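Local coordinates for N6 adenine specific DNA methylase (Encephalitozoon cuniculi, PDB 3Q87), which binds S-adenosylmethionine and, as the Mtq2 catalytic subunit in complex with Trm112, is responsible for methylating the translation termination factor eRF1, at residues 80-86 / 116-122; 33-39 / 56-62; 8-12 / 149-153. All coordinates share one frame; numbering follows the deposited sequence.

In the fold
From the N terminus, helix 8-20 opens with the first half of interaction 3, whose partner, 149-153, comes after 136 intervening residues, so this contact encloses both others. Interaction 2 follows: the loop after strand 26-30 and the start of helix 36-41 meet 56-62, closing a loop that includes strand 46-51. Interaction 1 comes next in series, pairing strand 81-84 with strand 118-124 around helix 105-113. Interactions 1 and 2 do not cross or touch, and their centres lie about 17 Å apart. Interaction 3 touches both through Asp-9, Thr-10 and Thr-12. All three reach S-adenosylmethionine, bound at the C-terminal ends of the parallel strands in this Rossmann-like methyltransferase fold.

Interaction 1. Residues 80-86 / 116-122; sequences DVVVFNP and VGMLYLL. With SAM (S-adenosylmethionine), chain D.
Val-82 and Leu-119, with Val-81 and Met-118 before them, are paired residues of two adjacent parallel strands, the ends of a beta-alpha-beta crossover in the Rossmann-like methyltransferase sheet. The strand directions differ by only 6°. Four good backbone bonds join them; one, from Tyr-120 N to Val-82 O, spans 2.9 Å.

Valine, branched at CB, suits an extended strand, and leucine and aromatic side chains fill out the packing on its faces. On one, Val-81 and Met-118 run alongside each other, while Val-81 CG1 meets the Tyr-120 ring at its edge, in plane, 3.8 Å from CD2. The tyrosine hydroxyl is bonded to Glu-20 of helix 8-20, which covers this face. On the other, Val-82 and Val-116 cross nearly at right angles, CG2 to CG2 at 3.5 Å. Phe-84 and Leu-121 point the same way, with Phe-84 CD2 3.9 Å from Leu-121 CD1. That same methyl lies 3.8 Å from Pro-86 CG, and Pro-86 CB sits over a face of the Phe-84 ring, offset toward its rim.

Asn-85 and Pro-86 begin the NPPY motif of this methyltransferase family. The asparagine CG stands anti to its backbone nitrogen (chi1 -176°), which lays the amide beside Leu-122: OD1, buried without a polar partner, is 3.6 Å from Leu-122 CD2. Asn-85 ND2 instead donates to S-adenosylmethionine OXT, at 3.0 Å and 163°.

Interaction 2. Residues 33-39 / 56-62; sequences STGVITE and ALESHRG. With SAM (S-adenosylmethionine), chain D.
The imidazole of His-60 has the peptide between Thr-34 and Gly-35 over one face, with Thr-34 O 3.7 Å above its centre, and Thr-38 CB at its edge; His-60 ND1 gives a weak hydrogen bond to Ser-33 O (3.3 Å). The guanidinium of Arg-61 is covered on one face by Val-36, whose CB stands centrally above it; Thr-34 O and OG1 and Glu-39 OE2 lie at its edge.

Arg-61 N reaches Thr-34 O at 2.8 Å and Arg-61 NH1 reaches it at 3.2 Å, from opposite faces of the carbonyl plane; the side-chain bond comes from above that plane. The arginine CG stands anti to the carbonyl carbon (chi1 -78°), the chain runs straight to NE, and a turn at the last torsion (chi4 68°) brings NH1 to that oxygen. NH1 also bonds weakly to Thr-34 OG1. Glu-39 makes a long salt bridge, OE2 to Arg-61 NE 3.6 Å, its carboxylate nearly perpendicular to the guanidinium (87°).

Residues 33-35 end the glycine-rich loop of class I methyltransferases, before helix 36-41. Gly-35, the N-cap, lacks the CB that would run into the imidazole, so His-60 CE1 approaches Gly-35 CA to 3.3 Å; its positive phi separately suits glycine. Small Ala-56 fits against the loop, its CB 3.5 Å from Ser-33 O. Leu-57 packs on Ile-115 of the Trm112 chain. Ser-33 CB lies 3.6 Å from O3' of S-adenosylmethionine.

Interaction 3. Residues 8-12 / 149-153; sequences EDTYT and RKILG. With SAM (S-adenosylmethionine), chain D.
Glu-8 and Ile-151 slide past one another in opposite directions, and their aliphatic parts make much of the apolar contact between the first turn of helix 8-20 and the end of strand 142-150. Glu-8 CB meets Ile-151 CB at 3.8 Å. Ile-151 CG1 lies between its own backbone N and carbonyl carbon (chi1 71°), which carries CD1 to the helix backbone, 3.7 Å from Asp-9 N. A branched side chain thus serves both neighbours at once. Thr-12 and Arg-149 also pass in opposite directions: the bend of the arginine at chi3 (-73°) brings a face of its guanidinium over Thr-12 CA, which is 3.5 Å from NH1.

Polar contacts across the pair are modest. Glu-8 OE1 accepts a weak bond from Leu-152 N at 3.5 Å, while OE2 rests 3.3 Å from Leu-152 CD1. Within the helix, Thr-12 OG1 donates to Asp-9 O at 3.2 Å, turning its hydroxyl back onto the preceding turn, a common role for threonine in helices.

Arg-149 and Asp-9 find their main partners outside the two segments. Arg-149 NH1 forms a salt bridge with Asp-15, one helical turn beyond Thr-12. Asp-9 OD2 is bonded to the hydroxyls of Tyr-4 and Tyr-88 and, weakly, to Asn-85 ND2; it probably helps orient that cofactor-binding amide.

Thr-10, on the same turn, belongs to the S-adenosylmethionine pocket beside the carboxylate of the cofactor. The contact therefore lays the N-terminal helix, which lines the methionine end of the site, against the end of strand 142-150, outermost within this chain, and the residues after it. That strand lies beyond antiparallel strand 155-162, the reversed strand characteristic of the class I methyltransferase fold.

Interaction 1. Residues 80-86 / 116-122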
loop_
_atom_site.group_PDB
_atom_site.type_symbol
_atom_site.label_atom_id
_atom_site.label_comp_id
_atom_site.label_asym_id
_atom_site.label_seq_id
_atom_site.Cartn_x
_atom_site.Cartn_y
_atom_site.Cartn_z
ATOM N N ASP B 80 -0.377 -9.288 0.184
ATOM C CA ASP B 80 0.497 -10.448 -0.059
ATOM C C ASP B 80 1.994 -10.129 0.008
ATOM O O ASP B 80 2.768 -10.874 0.593
ATOM C CB ASP B 80 0.220 -11.045 -1.433
ATOM C CG ASP B 80 -1.190 -11.572 -1.574
ATOM O OD1 ASP B 80 -1.611 -12.423 -0.753
ATOM O OD2 ASP B 80 -1.860 -11.138 -2.532
ATOM N N VAL B 81 2.398 -9.042 -0.642
ATOM C CA VAL B 81 3.810 -8.697 -0.771
ATOM C C VAL B 81 4.037 -7.214 -0.514
ATOM O O VAL B 81 3.231 -6.362 -0.927
ATOM C CB VAL B 81 4.317 -8.983 -2.215
ATOM C CG1 VAL B 81 5.766 -8.506 -2.419
ATOM C CG2 VAL B 81 4.163 -10.452 -2.554
ATOM N N VAL B 82 5.151 -6.917 0.148
ATOM C CA VAL B 82 5.616 -5.554 0.316
ATOM C C VAL B 82 6.963 -5.373 -0.401
ATOM O O VAL B 82 7.872 -6.186 -0.236
ATOM C CB VAL B 82 5.789 -5.215 1.817
ATOM C CG1 VAL B 82 6.477 -3.861 1.982
ATOM C CG2 VAL B 82 4.430 -5.228 2.540
ATOM N N VAL B 83 7.080 -4.320 -1.196
ATOM C CA VAL B 83 8.330 -3.972 -1.858
ATOM C C VAL B 83 8.755 -2.604 -1.336
ATOM O O VAL B 83 7.946 -1.675 -1.289
ATOM C CB VAL B 83 8.135 -3.854 -3.387
ATOM C CG1 VAL B 83 9.450 -3.451 -4.050
ATOM C CG2 VAL B 83 7.583 -5.162 -3.964
ATOM N N PHE B 84 10.024 -2.466 -0.973
ATOM C CA PHE B 84 10.486 -1.255 -0.298
ATOM C C PHE B 84 11.922 -0.898 -0.664
ATOM O O PHE B 84 12.855 -1.575 -0.254
ATOM C CB PHE B 84 10.388 -1.452 1.217
ATOM C CG PHE B 84 10.546 -0.189 2.020
ATOM C CD1 PHE B 84 10.375 1.055 1.438
ATOM C CD2 PHE B 84 10.825 -0.254 3.383
ATOM C CE1 PHE B 84 10.497 2.209 2.192
ATOM C CE2 PHE B 84 10.939 0.897 4.143
ATOM C CZ PHE B 84 10.781 2.124 3.555
ATOM N N ASN B 85 12.095 0.165 -1.440
ATOM C CA ASN B 85 13.396 0.811 -1.534
ATOM C C ASN B 85 13.385 1.922 -0.493
ATOM O O ASN B 85 12.758 2.951 -0.696
ATOM C CB ASN B 85 13.641 1.349 -2.941
ATOM C CG ASN B 85 15.034 1.951 -3.109
ATOM O OD1 ASN B 85 15.862 1.892 -2.203
ATOM N ND2 ASN B 85 15.286 2.539 -4.265
ATOM N N PRO B 86 14.044 1.696 0.658
ATOM C CA PRO B 86 13.876 2.584 1.812
ATOM C C PRO B 86 14.855 3.757 1.815
ATOM O O PRO B 86 15.825 3.728 1.053
ATOM C CB PRO B 86 14.181 1.657 2.988
ATOM C CG PRO B 86 15.237 0.731 2.445
ATOM C CD PRO B 86 14.971 0.588 0.950
ATOM N N VAL B 116 3.644 -9.186 6.635
ATOM C CA VAL B 116 3.118 -9.819 5.420
ATOM C C VAL B 116 3.905 -11.080 5.084
ATOM O O VAL B 116 5.002 -11.277 5.584
ATOM C CB VAL B 116 3.167 -8.885 4.208
ATOM C CG1 VAL B 116 2.238 -7.703 4.409
ATOM C CG2 VAL B 116 4.609 -8.437 3.956
ATOM N N GLY B 117 3.342 -11.928 4.233
ATOM C CA GLY B 117 3.949 -13.214 3.942
ATOM C C GLY B 117 5.266 -13.138 3.181
ATOM O O GLY B 117 6.122 -14.007 3.339
ATOM N N MET B 118 5.428 -12.101 2.362
ATOM C CA MET B 118 6.617 -11.961 1.523
ATOM C C MET B 118 7.030 -10.506 1.357
ATOM O O MET B 118 6.179 -9.624 1.250
ATOM C CB MET B 118 6.344 -12.555 0.147
ATOM C CG MET B 118 7.597 -12.854 -0.662
ATOM S SD MET B 118 7.153 -13.517 -2.277
ATOM C CE MET B 118 6.205 -14.949 -1.771
ATOM N N LEU B 119 8.334 -10.257 1.321
ATOM C CA LEU B 119 8.837 -8.901 1.139
ATOM C C LEU B 119 10.110 -8.850 0.305
ATOM O O LEU B 119 10.901 -9.800 0.288
ATOM C CB LEU B 119 9.065 -8.218 2.493
ATOM C CG LEU B 119 10.061 -8.841 3.472
ATOM C CD1 LEU B 119 11.487 -8.379 3.194
ATOM C CD2 LEU B 119 9.657 -8.476 4.894
ATOM N N TYR B 120 10.292 -7.735 -0.395
ATOM C CA TYR B 120 11.534 -7.468 -1.125
ATOM C C TYR B 120 12.066 -6.134 -0.607
ATOM O O TYR B 120 11.376 -5.114 -0.686
ATOM C CB TYR B 120 11.266 -7.394 -2.626
ATOM C CG TYR B 120 10.770 -8.699 -3.214
ATOM C CD1 TYR B 120 11.662 -9.667 -3.654
ATOM C CD2 TYR B 120 9.408 -8.975 -3.301
ATOM C CE1 TYR B 120 11.206 -10.876 -4.193
ATOM C CE2 TYR B 120 8.946 -10.177 -3.833
ATOM C CZ TYR B 120 9.851 -11.121 -4.276
ATOM O OH TYR B 120 9.397 -12.313 -4.799
ATOM N N LEU B 121 13.274 -6.146 -0.053
ATOM C CA LEU B 121 13.842 -4.957 0.577
ATOM C C LEU B 121 15.208 -4.637 -0.021
ATOM O O LEU B 121 16.019 -5.529 -0.212
ATOM C CB LEU B 121 13.974 -5.170 2.083
ATOM C CG LEU B 121 14.641 -4.062 2.900
ATOM C CD1 LEU B 121 13.773 -2.794 2.916
ATOM C CD2 LEU B 121 14.885 -4.554 4.329
ATOM N N LEU B 122 15.458 -3.365 -0.321
ATOM C CA LEU B 122 16.757 -2.956 -0.824
ATOM C C LEU B 122 17.565 -2.326 0.297
ATOM O O LEU B 122 17.051 -1.539 1.082
ATOM C CB LEU B 122 16.629 -1.972 -1.997
ATOM C CG LEU B 122 17.964 -1.504 -2.615
ATOM C CD1 LEU B 122 17.759 -1.080 -4.051
ATOM C CD2 LEU B 122 18.622 -0.367 -1.823
HETATM N N SAM D . 10.488 3.586 -4.851
HETATM C CA SAM D . 11.328 4.706 -5.296
HETATM C C SAM D . 12.487 4.158 -6.141
HETATM O O SAM D . 13.085 4.860 -6.958
HETATM O OXT SAM D . 12.857 2.991 -6.028
HETATM C CB SAM D . 11.806 5.649 -4.158
HETATM C CG SAM D . 12.841 5.189 -3.100
HETATM S SD SAM D . 13.525 6.460 -1.947
HETATM C CE SAM D . 15.192 5.849 -1.625
HETATM C "C5'" SAM D . 12.722 6.078 -0.370
HETATM C "C4'" SAM D . 11.278 6.552 -0.420
HETATM O "O4'" SAM D . 10.653 6.304 0.828
HETATM C "C3'" SAM D . 11.153 8.043 -0.698
HETATM O "O3'" SAM D . 10.191 8.225 -1.713
HETATM C "C2'" SAM D . 10.647 8.632 0.603
HETATM O "O2'" SAM D . 9.783 9.733 0.437
HETATM C "C1'" SAM D . 9.909 7.451 1.190
HETATM N N9 SAM D . 9.852 7.462 2.644
HETATM C C8 SAM D . 10.748 7.982 3.549
HETATM N N7 SAM D . 10.268 7.735 4.788
HETATM C C5 SAM D . 9.086 7.058 4.665
HETATM C C6 SAM D . 8.179 6.548 5.577
HETATM N N6 SAM D . 8.404 6.690 6.879
HETATM N N1 SAM D . 7.045 5.891 5.132
HETATM C C2 SAM D . 6.798 5.727 3.779
HETATM N N3 SAM D . 7.709 6.236 2.874
HETATM C C4 SAM D . 8.818 6.885 3.315
#

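Interaction 2. Residues 33-39 / 56-62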
loop_
_atom_site.group_PDB
_atom_site.type_symbol
_atom_site.label_atom_id
_atom_site.label_comp_id
_atom_site.label_asym_id
_atom_site.label_seq_id
_atom_site.Cartn_x
_atom_site.Cartn_y
_atom_site.Cartn_z
ATOM N N SER B 33 7.398 6.840 -4.098
ATOM C CA SER B 33 7.839 8.088 -4.734
ATOM C C SER B 33 6.918 8.447 -5.917
ATOM O O SER B 33 5.709 8.600 -5.718
ATOM C CB SER B 33 9.302 8.014 -5.148
ATOM O OG SER B 33 9.781 9.298 -5.529
ATOM N N THR B 34 7.455 8.574 -7.131
ATOM C CA THR B 34 6.592 8.847 -8.299
ATOM C C THR B 34 6.129 7.597 -9.082
ATOM O O THR B 34 5.525 7.710 -10.161
ATOM C CB THR B 34 7.216 9.897 -9.288
ATOM O OG1 THR B 34 8.515 9.465 -9.700
ATOM C CG2 THR B 34 7.325 11.274 -8.636
ATOM N N GLY B 35 6.419 6.415 -8.545
ATOM C CA GLY B 35 5.744 5.200 -8.985
ATOM C C GLY B 35 6.376 4.401 -10.105
ATOM O O GLY B 35 5.693 3.621 -10.766
ATOM N N VAL B 36 7.677 4.571 -10.320
ATOM C CA VAL B 36 8.367 3.782 -11.339
ATOM C C VAL B 36 8.206 2.276 -11.084
ATOM O O VAL B 36 7.970 1.507 -12.006
ATOM C CB VAL B 36 9.868 4.196 -11.491
ATOM C CG1 VAL B 36 10.719 3.687 -10.306
ATOM C CG2 VAL B 36 10.421 3.738 -12.818
ATOM N N ILE B 37 8.301 1.850 -9.831
ATOM C CA ILE B 37 8.127 0.428 -9.536
ATOM C C ILE B 37 6.650 -0.014 -9.612
ATOM O O ILE B 37 6.334 -1.104 -10.123
ATOM C CB ILE B 37 8.756 0.062 -8.181
ATOM C CG1 ILE B 37 10.259 0.350 -8.211
ATOM C CG2 ILE B 37 8.517 -1.403 -7.869
ATOM C CD1 ILE B 37 10.962 0.053 -6.874
ATOM N N THR B 38 5.752 0.847 -9.140
ATOM C CA THR B 38 4.313 0.626 -9.283
ATOM C C THR B 38 3.931 0.378 -10.747
ATOM O O THR B 38 3.157 -0.527 -11.060
ATOM C CB THR B 38 3.483 1.829 -8.740
ATOM O OG1 THR B 38 3.544 1.851 -7.312
ATOM C CG2 THR B 38 2.005 1.722 -9.176
ATOM N N GLU B 39 4.485 1.191 -11.635
ATOM C CA GLU B 39 4.232 1.058 -13.068
ATOM C C GLU B 39 4.529 -0.357 -13.588
ATOM O O GLU B 39 3.778 -0.908 -14.398
ATOM C CB GLU B 39 5.058 2.085 -13.843
ATOM C CG GLU B 39 4.543 2.353 -15.262
ATOM C CD GLU B 39 5.302 3.484 -15.947
ATOM O OE1 GLU B 39 4.650 4.384 -16.512
ATOM O OE2 GLU B 39 6.552 3.476 -15.916
ATOM N N ALA B 56 5.742 13.855 -4.129
ATOM C CA ALA B 56 5.942 12.742 -5.061
ATOM C C ALA B 56 4.608 12.134 -5.448
ATOM O O ALA B 56 4.375 11.818 -6.615
ATOM C CB ALA B 56 6.838 11.683 -4.456
ATOM N N LEU B 57 3.729 11.976 -4.464
ATOM C CA LEU B 57 2.415 11.411 -4.727
ATOM C C LEU B 57 1.633 12.293 -5.694
ATOM O O LEU B 57 0.882 11.790 -6.516
ATOM C CB LEU B 57 1.615 11.220 -3.431
ATOM C CG LEU B 57 2.091 10.141 -2.449
ATOM C CD1 LEU B 57 1.084 10.011 -1.298
ATOM C CD2 LEU B 57 2.309 8.790 -3.131
ATOM N N GLU B 58 1.803 13.605 -5.569
ATOM C CA GLU B 58 1.111 14.569 -6.423
ATOM C C GLU B 58 1.613 14.560 -7.874
ATOM O O GLU B 58 0.924 15.036 -8.770
ATOM C CB GLU B 58 1.242 15.981 -5.847
ATOM C CG GLU B 58 0.310 16.248 -4.663
ATOM C CD GLU B 58 0.637 17.555 -3.948
ATOM O OE1 GLU B 58 1.677 18.179 -4.276
ATOM O OE2 GLU B 58 -0.136 17.957 -3.053
ATOM N N SER B 59 2.809 14.022 -8.100
ATOM C CA SER B 59 3.335 13.889 -9.456
ATOM C C SER B 59 3.537 12.420 -9.830
ATOM O O SER B 59 4.443 12.068 -10.594
ATOM C CB SER B 59 4.643 14.674 -9.591
ATOM O OG SER B 59 4.409 16.054 -9.362
ATOM N N HIS B 60 2.679 11.562 -9.295
ATOM C CA HIS B 60 2.846 10.115 -9.433
ATOM C C HIS B 60 2.432 9.637 -10.831
ATOM O O HIS B 60 1.487 10.177 -11.422
ATOM C CB HIS B 60 2.028 9.415 -8.338
ATOM C CG HIS B 60 2.275 7.944 -8.226
ATOM N ND1 HIS B 60 3.004 7.383 -7.196
ATOM C CD2 HIS B 60 1.867 6.913 -9.002
ATOM C CE1 HIS B 60 3.044 6.074 -7.350
ATOM N NE2 HIS B 60 2.348 5.762 -8.430
ATOM N N ARG B 61 3.143 8.638 -11.362
ATOM C CA ARG B 61 2.806 8.043 -12.658
ATOM C C ARG B 61 1.357 7.580 -12.684
ATOM O O ARG B 61 0.694 7.587 -13.723
ATOM C CB ARG B 61 3.716 6.853 -12.953
ATOM C CG ARG B 61 5.085 7.260 -13.427
ATOM C CD ARG B 61 6.024 6.091 -13.376
ATOM N NE ARG B 61 7.316 6.425 -13.955
ATOM C CZ ARG B 61 8.176 7.282 -13.423
ATOM N NH1 ARG B 61 7.879 7.900 -12.291
ATOM N NH2 ARG B 61 9.345 7.506 -14.017
ATOM N N GLY B 62 0.869 7.167 -11.525
ATOM C CA GLY B 62 -0.532 6.846 -11.377
ATOM C C GLY B 62 -0.712 5.550 -10.637
ATOM O O GLY B 62 0.066 4.610 -10.818
HETATM N N SAM D . 10.488 3.586 -4.851
HETATM C CA SAM D . 11.328 4.706 -5.296
HETATM C C SAM D . 12.487 4.158 -6.141
HETATM O O SAM D . 13.085 4.860 -6.958
HETATM O OXT SAM D . 12.857 2.991 -6.028
HETATM C CB SAM D . 11.806 5.649 -4.158
HETATM C CG SAM D . 12.841 5.189 -3.100
HETATM S SD SAM D . 13.525 6.460 -1.947
HETATM C CE SAM D . 15.192 5.849 -1.625
HETATM C "C5'" SAM D . 12.722 6.078 -0.370
HETATM C "C4'" SAM D . 11.278 6.552 -0.420
HETATM O "O4'" SAM D . 10.653 6.304 0.828
HETATM C "C3'" SAM D . 11.153 8.043 -0.698
HETATM O "O3'" SAM D . 10.191 8.225 -1.713
HETATM C "C2'" SAM D . 10.647 8.632 0.603
HETATM O "O2'" SAM D . 9.783 9.733 0.437
HETATM C "C1'" SAM D . 9.909 7.451 1.190
HETATM N N9 SAM D . 9.852 7.462 2.644
HETATM C C8 SAM D . 10.748 7.982 3.549
HETATM N N7 SAM D . 10.268 7.735 4.788
HETATM C C5 SAM D . 9.086 7.058 4.665
HETATM C C6 SAM D . 8.179 6.548 5.577
HETATM N N6 SAM D . 8.404 6.690 6.879
HETATM N N1 SAM D . 7.045 5.891 5.132
HETATM C C2 SAM D . 6.798 5.727 3.779
HETATM N N3 SAM D . 7.709 6.236 2.874
HETATM C C4 SAM D . 8.818 6.885 3.315
#

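Interaction 3. Residues 8-12 / 149-153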
loop_
_atom_site.group_PDB
_atom_site.type_symbol
_atom_site.label_atom_id
_atom_site.label_comp_id
_atom_site.label_asym_id
_atom_site.label_seq_id
_atom_site.Cartn_x
_atom_site.Cartn_y
_atom_site.Cartn_z
ATOM N N GLU B 8 20.022 3.912 -10.277
ATOM C CA GLU B 8 20.522 2.554 -10.485
ATOM C C GLU B 8 20.033 1.630 -9.371
ATOM O O GLU B 8 19.765 0.455 -9.607
ATOM C CB GLU B 8 22.054 2.532 -10.575
ATOM C CG GLU B 8 22.592 3.085 -11.896
ATOM C CD GLU B 8 24.120 3.092 -11.974
ATOM O OE1 GLU B 8 24.762 2.127 -11.504
ATOM O OE2 GLU B 8 24.677 4.061 -12.527
ATOM N N ASP B 9 19.908 2.170 -8.162
ATOM C CA ASP B 9 19.365 1.393 -7.063
ATOM C C ASP B 9 17.949 0.912 -7.380
ATOM O O ASP B 9 17.662 -0.274 -7.262
ATOM C CB ASP B 9 19.431 2.149 -5.724
ATOM C CG ASP B 9 18.726 3.511 -5.748
ATOM O OD1 ASP B 9 18.546 4.125 -6.818
ATOM O OD2 ASP B 9 18.362 3.982 -4.652
ATOM N N THR B 10 17.072 1.819 -7.805
ATOM C CA THR B 10 15.708 1.406 -8.121
ATOM C C THR B 10 15.714 0.350 -9.234
ATOM O O THR B 10 15.016 -0.641 -9.152
ATOM C CB THR B 10 14.758 2.586 -8.485
ATOM O OG1 THR B 10 14.380 2.512 -9.863
ATOM C CG2 THR B 10 15.382 3.927 -8.204
ATOM N N TYR B 11 16.527 0.548 -10.262
ATOM C CA TYR B 11 16.537 -0.412 -11.365
ATOM C C TYR B 11 17.063 -1.810 -11.001
ATOM O O TYR B 11 16.675 -2.794 -11.620
ATOM C CB TYR B 11 17.249 0.171 -12.589
ATOM C CG TYR B 11 16.486 1.339 -13.161
ATOM C CD1 TYR B 11 15.171 1.184 -13.582
ATOM C CD2 TYR B 11 17.060 2.595 -13.259
ATOM C CE1 TYR B 11 14.452 2.247 -14.107
ATOM C CE2 TYR B 11 16.345 3.668 -13.770
ATOM C CZ TYR B 11 15.045 3.483 -14.197
ATOM O OH TYR B 11 14.323 4.538 -14.716
ATOM N N THR B 12 17.928 -1.911 -10.002
ATOM C CA THR B 12 18.334 -3.240 -9.555
ATOM C C THR B 12 17.186 -3.942 -8.799
ATOM O O THR B 12 17.003 -5.150 -8.923
ATOM C CB THR B 12 19.627 -3.230 -8.693
ATOM O OG1 THR B 12 19.295 -3.015 -7.322
ATOM C CG2 THR B 12 20.578 -2.145 -9.150
ATOM N N ARG B 149 24.756 -5.982 -6.459
ATOM C CA ARG B 149 25.150 -5.206 -7.623
ATOM C C ARG B 149 25.850 -3.931 -7.185
ATOM O O ARG B 149 25.332 -3.171 -6.363
ATOM C CB ARG B 149 23.933 -4.893 -8.498
ATOM C CG ARG B 149 24.267 -4.238 -9.828
ATOM C CD ARG B 149 23.016 -3.845 -10.584
ATOM N NE ARG B 149 22.313 -5.003 -11.137
ATOM C CZ ARG B 149 21.206 -4.934 -11.877
ATOM N NH1 ARG B 149 20.656 -3.760 -12.156
ATOM N NH2 ARG B 149 20.642 -6.042 -12.340
ATOM N N LYS B 150 27.049 -3.718 -7.714
ATOM C CA LYS B 150 27.774 -2.476 -7.479
ATOM C C LYS B 150 27.226 -1.436 -8.440
ATOM O O LYS B 150 27.078 -1.707 -9.630
ATOM C CB LYS B 150 29.280 -2.665 -7.724
ATOM C CG LYS B 150 30.110 -1.384 -7.578
ATOM C CD LYS B 150 30.537 -1.156 -6.135
ATOM C CE LYS B 150 30.754 0.325 -5.825
ATOM N NZ LYS B 150 30.907 0.564 -4.353
ATOM N N ILE B 151 26.912 -0.254 -7.921
ATOM C CA ILE B 151 26.433 0.844 -8.751
ATOM C C ILE B 151 27.306 2.048 -8.433
ATOM O O ILE B 151 28.211 1.945 -7.605
ATOM C CB ILE B 151 24.944 1.170 -8.464
ATOM C CG1 ILE B 151 24.797 1.837 -7.096
ATOM C CG2 ILE B 151 24.095 -0.094 -8.512
ATOM C CD1 ILE B 151 23.368 2.184 -6.728
ATOM N N LEU B 152 27.046 3.179 -9.090
ATOM C CA LEU B 152 27.761 4.424 -8.794
ATOM C C LEU B 152 27.594 4.839 -7.340
ATOM O O LEU B 152 26.527 5.311 -6.944
ATOM C CB LEU B 152 27.247 5.559 -9.677
ATOM C CG LEU B 152 27.645 5.484 -11.141
ATOM C CD1 LEU B 152 26.849 6.496 -11.927
ATOM C CD2 LEU B 152 29.147 5.717 -11.289
ATOM N N GLY B 153 28.639 4.676 -6.539
ATOM C CA GLY B 153 28.569 5.123 -5.162
ATOM C C GLY B 153 28.649 4.019 -4.133
ATOM O O GLY B 153 29.384 4.141 -3.163
HETATM N N SAM D . 10.488 3.586 -4.851
HETATM C CA SAM D . 11.328 4.706 -5.296
HETATM C C SAM D . 12.487 4.158 -6.141
HETATM O O SAM D . 13.085 4.860 -6.958
HETATM O OXT SAM D . 12.857 2.991 -6.028
HETATM C CB SAM D . 11.806 5.649 -4.158
HETATM C CG SAM D . 12.841 5.189 -3.100
HETATM S SD SAM D . 13.525 6.460 -1.947
HETATM C CE SAM D . 15.192 5.849 -1.625
HETATM C "C5'" SAM D . 12.722 6.078 -0.370
HETATM C "C4'" SAM D . 11.278 6.552 -0.420
HETATM O "O4'" SAM D . 10.653 6.304 0.828
HETATM C "C3'" SAM D . 11.153 8.043 -0.698
HETATM O "O3'" SAM D . 10.191 8.225 -1.713
HETATM C "C2'" SAM D . 10.647 8.632 0.603
HETATM O "O2'" SAM D . 9.783 9.733 0.437
HETATM C "C1'" SAM D . 9.909 7.451 1.190
HETATM N N9 SAM D . 9.852 7.462 2.644
HETATM C C8 SAM D . 10.748 7.982 3.549
HETATM N N7 SAM D . 10.268 7.735 4.788
HETATM C C5 SAM D . 9.086 7.058 4.665
HETATM C C6 SAM D . 8.179 6.548 5.577
HETATM N N6 SAM D . 8.404 6.690 6.879
HETATM N N1 SAM D . 7.045 5.891 5.132
HETATM C C2 SAM D . 6.798 5.727 3.779
HETATM N N3 SAM D . 7.709 6.236 2.874
HETATM C C4 SAM D . 8.818 6.885 3.315
#